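Local coordinates for erythrocyte binding antigen 140 (Plasmodium falciparum, PDB 4GF2), which probably binds a receptor on the host red-cell surface through its two Duffy-binding-like domains during erythrocyte invasion, at residues V67-K72 / H153-H158. The protein carries 3 engineered substitutions. Sequence-based numbering, arbitrary orientation.
Sequences VNTEAK and HMIVNH
Asn68 and Met154 bring helix 56-78 and helix 132-155 together, their CA atoms 4.1 Å apart, after which the backbones diverge until Lys72 CA and Asn157 CA stand 8.1 Å from each other. Asn68 carries the polar grip. Its CG lies anti to the backbone N (chi1 178°), which sends the amide across to segment 153-158, where ND2 spends both hydrogens: one goes to His153 O at 3.2 Å in a nearly straight bond (178°), the other to Asn157 OD1 at 3.1 Å. Both acceptors lie in the Asn68 amide plane, so the pair fixes the rotation of that amide, whereas the Asn157 amide is turned almost perpendicular to it (81°). His153 O is a backbone carbonyl near the C-terminal end of helix 132-155, and Asn157 belongs to the loop that follows. The same side chain lies against one face of the His153 imidazole, with Asn68 CB 3.5 Å from His153 NE2 and Asn68 ND2 over that face, offset toward the rim. The two helices are part of the mainly helical N-terminal Duffy-binding-like domain, and helix 83-101 packs against both, Phe97 touching Val67 and Phe94 touching Met154. Met154 is fully extended and crosses Val67 at about a right angle; Val67 CB and Met154 CB meet at 3.7 Å, and Met154 CG rests 3.4 Å from Val67 O. Met154 CE ends against the Glu70 methylene CG, while the Glu70 carboxylate turns away to Lys17, Cys44 N and Ser93. One turn on from Val67, Ala71 CB presses on Met154 O at 3.1 Å. Beyond it the His158 ring reaches back from the loop, its ND1 near Ala71 CB and its CE1 beside Lys72 N, and also meets the ring of Tyr75.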
ATOM      1  N   VAL A  67      23.629  27.516  30.308  1.00 40.82           N
ATOM      2  CA  VAL A  67      22.678  28.217  29.447  1.00 38.66           C
ATOM      3  C   VAL A  67      23.386  28.929  28.296  1.00 39.63           C
ATOM      4  O   VAL A  67      22.932  28.882  27.153  1.00 38.62           O
ATOM      5  CB  VAL A  67      21.800  29.228  30.228  1.00 36.26           C
ATOM      6  CG1 VAL A  67      20.978  28.510  31.279  1.00 37.36           C
ATOM      7  CG2 VAL A  67      22.648  30.332  30.859  1.00 34.99           C
ATOM      8  N   ASN A  68      24.503  29.578  28.603  1.00 41.40           N
ATOM      9  CA  ASN A  68      25.277  30.296  27.597  1.00 40.66           C
ATOM     10  C   ASN A  68      25.845  29.343  26.545  1.00 39.70           C
ATOM     11  O   ASN A  68      25.910  29.678  25.362  1.00 38.94           O
ATOM     12  CB  ASN A  68      26.404  31.084  28.271  1.00 41.73           C
ATOM     13  CG  ASN A  68      27.284  31.813  27.279  1.00 42.54           C
ATOM     14  OD1 ASN A  68      28.279  31.273  26.806  1.00 43.65           O
ATOM     15  ND2 ASN A  68      26.921  33.049  26.962  1.00 41.11           N
ATOM     16  N   THR A  69      26.245  28.151  26.975  1.00 39.75           N
ATOM     17  CA  THR A  69      26.786  27.162  26.052  1.00 40.55           C
ATOM     18  C   THR A  69      25.663  26.607  25.186  1.00 41.14           C
ATOM     19  O   THR A  69      25.819  26.450  23.973  1.00 41.53           O
ATOM     20  CB  THR A  69      27.496  26.008  26.788  1.00 40.19           C
ATOM     21  OG1 THR A  69      28.587  26.524  27.559  1.00 42.21           O
ATOM     22  CG2 THR A  69      28.038  24.996  25.793  1.00 39.23           C
ATOM     23  N   GLU A  70      24.527  26.324  25.814  1.00 40.73           N
ATOM     24  CA  GLU A  70      23.354  25.844  25.093  1.00 37.95           C
ATOM     25  C   GLU A  70      23.023  26.784  23.934  1.00 36.88           C
ATOM     26  O   GLU A  70      22.705  26.337  22.835  1.00 37.18           O
ATOM     27  CB  GLU A  70      22.161  25.720  26.044  1.00 35.92           C
ATOM     28  CG  GLU A  70      20.834  25.414  25.357  1.00 34.44           C
ATOM     29  CD  GLU A  70      20.760  24.006  24.795  1.00 35.20           C
ATOM     30  OE1 GLU A  70      21.674  23.194  25.071  1.00 38.82           O
ATOM     31  OE2 GLU A  70      19.779  23.715  24.076  1.00 32.52           O
ATOM     32  N   ALA A  71      23.116  28.088  24.183  1.00 36.67           N
ATOM     33  CA  ALA A  71      22.859  29.092  23.150  1.00 38.46           C
ATOM     34  C   ALA A  71      23.823  28.978  21.959  1.00 40.66           C
ATOM     35  O   ALA A  71      23.385  28.913  20.809  1.00 41.52           O
ATOM     36  CB  ALA A  71      22.927  30.483  23.747  1.00 39.58           C
ATOM     37  N   LYS A  72      25.127  28.960  22.229  1.00 42.04           N
ATOM     38  CA  LYS A  72      26.123  28.794  21.170  1.00 43.52           C
ATOM     39  C   LYS A  72      25.808  27.577  20.315  1.00 40.19           C
ATOM     40  O   LYS A  72      25.787  27.649  19.084  1.00 39.16           O
ATOM     41  CB  LYS A  72      27.528  28.608  21.749  1.00 49.68           C
ATOM     42  CG  LYS A  72      28.152  29.840  22.361  1.00 56.34           C
ATOM     43  CD  LYS A  72      29.619  29.590  22.669  1.00 66.16           C
ATOM     44  CE  LYS A  72      30.235  30.722  23.473  1.00 75.07           C
ATOM     45  NZ  LYS A  72      31.686  30.475  23.723  1.00 82.65           N
ATOM     46  N   HIS A 153      22.183  36.179  30.438  1.00 40.93           N
ATOM     47  CA  HIS A 153      23.503  35.654  30.119  1.00 40.05           C
ATOM     48  C   HIS A 153      23.412  34.591  29.033  1.00 37.74           C
ATOM     49  O   HIS A 153      24.342  34.407  28.240  1.00 39.05           O
ATOM     50  CB  HIS A 153      24.167  35.077  31.367  1.00 40.61           C
ATOM     51  CG  HIS A 153      25.532  34.521  31.115  1.00 41.91           C
ATOM     52  ND1 HIS A 153      26.619  35.319  30.832  1.00 43.55           N
ATOM     53  CD2 HIS A 153      25.986  33.245  31.096  1.00 41.94           C
ATOM     54  CE1 HIS A 153      27.685  34.559  30.652  1.00 44.72           C
ATOM     55  NE2 HIS A 153      27.328  33.297  30.808  1.00 43.80           N
ATOM     56  N   MET A 154      22.281  33.897  28.993  1.00 34.82           N
ATOM     57  CA  MET A 154      22.059  32.873  27.977  1.00 34.64           C
ATOM     58  C   MET A 154      22.068  33.477  26.576  1.00 33.60           C
ATOM     59  O   MET A 154      22.573  32.870  25.635  1.00 32.93           O
ATOM     60  CB  MET A 154      20.726  32.154  28.212  1.00 36.18           C
ATOM     61  CG  MET A 154      20.415  31.114  27.150  1.00 37.40           C
ATOM     62  SD  MET A 154      18.931  30.146  27.475  1.00 33.16           S
ATOM     63  CE  MET A 154      19.097  28.904  26.200  1.00 27.77           C
ATOM     64  N   ILE A 155      21.513  34.674  26.434  1.00 35.08           N
ATOM     65  CA  ILE A 155      21.376  35.267  25.109  1.00 37.00           C
ATOM     66  C   ILE A 155      22.362  36.405  24.863  1.00 39.03           C
ATOM     67  O   ILE A 155      22.324  37.031  23.805  1.00 39.45           O
ATOM     68  CB  ILE A 155      19.948  35.800  24.879  1.00 37.88           C
ATOM     69  CG1 ILE A 155      19.651  36.966  25.824  1.00 39.38           C
ATOM     70  CG2 ILE A 155      18.934  34.683  25.060  1.00 37.34           C
ATOM     71  CD1 ILE A 155      18.331  37.640  25.556  1.00 39.75           C
ATOM     72  N   VAL A 156      23.250  36.660  25.822  1.00 39.99           N
ATOM     73  CA  VAL A 156      24.106  37.846  25.764  1.00 41.27           C
ATOM     74  C   VAL A 156      24.927  37.934  24.473  1.00 43.00           C
ATOM     75  O   VAL A 156      25.173  39.024  23.968  1.00 45.76           O
ATOM     76  CB  VAL A 156      25.067  37.919  26.968  1.00 41.02           C
ATOM     77  CG1 VAL A 156      26.100  36.809  26.899  1.00 42.81           C
ATOM     78  CG2 VAL A 156      25.746  39.281  27.015  1.00 41.05           C
ATOM     79  N   ASN A 157      25.346  36.793  23.939  1.00 41.94           N
ATOM     80  CA  ASN A 157      26.156  36.779  22.725  1.00 44.44           C
ATOM     81  C   ASN A 157      25.330  36.649  21.443  1.00 43.22           C
ATOM     82  O   ASN A 157      25.889  36.618  20.347  1.00 44.81           O
ATOM     83  CB  ASN A 157      27.182  35.640  22.780  1.00 47.42           C
ATOM     84  CG  ASN A 157      28.136  35.767  23.949  1.00 51.76           C
ATOM     85  OD1 ASN A 157      28.270  34.846  24.755  1.00 54.75           O
ATOM     86  ND2 ASN A 157      28.804  36.909  24.049  1.00 52.50           N
ATOM     87  N   HIS A 158      24.009  36.577  21.573  1.00 41.33           N
ATOM     88  CA  HIS A 158      23.159  36.350  20.410  1.00 40.21           C
ATOM     89  C   HIS A 158      21.960  37.297  20.326  1.00 39.06           C
ATOM     90  O   HIS A 158      21.076  37.102  19.495  1.00 38.41           O
ATOM     91  CB  HIS A 158      22.672  34.896  20.394  1.00 39.28           C
ATOM     92  CG  HIS A 158      23.782  33.888  20.394  1.00 39.78           C
ATOM     93  ND1 HIS A 158      24.328  33.382  21.554  1.00 39.54           N
ATOM     94  CD2 HIS A 158      24.452  33.301  19.374  1.00 40.08           C
ATOM     95  CE1 HIS A 158      25.286  32.524  21.249  1.00 39.36           C
ATOM     96  NE2 HIS A 158      25.384  32.458  19.933  1.00 39.57           N
TER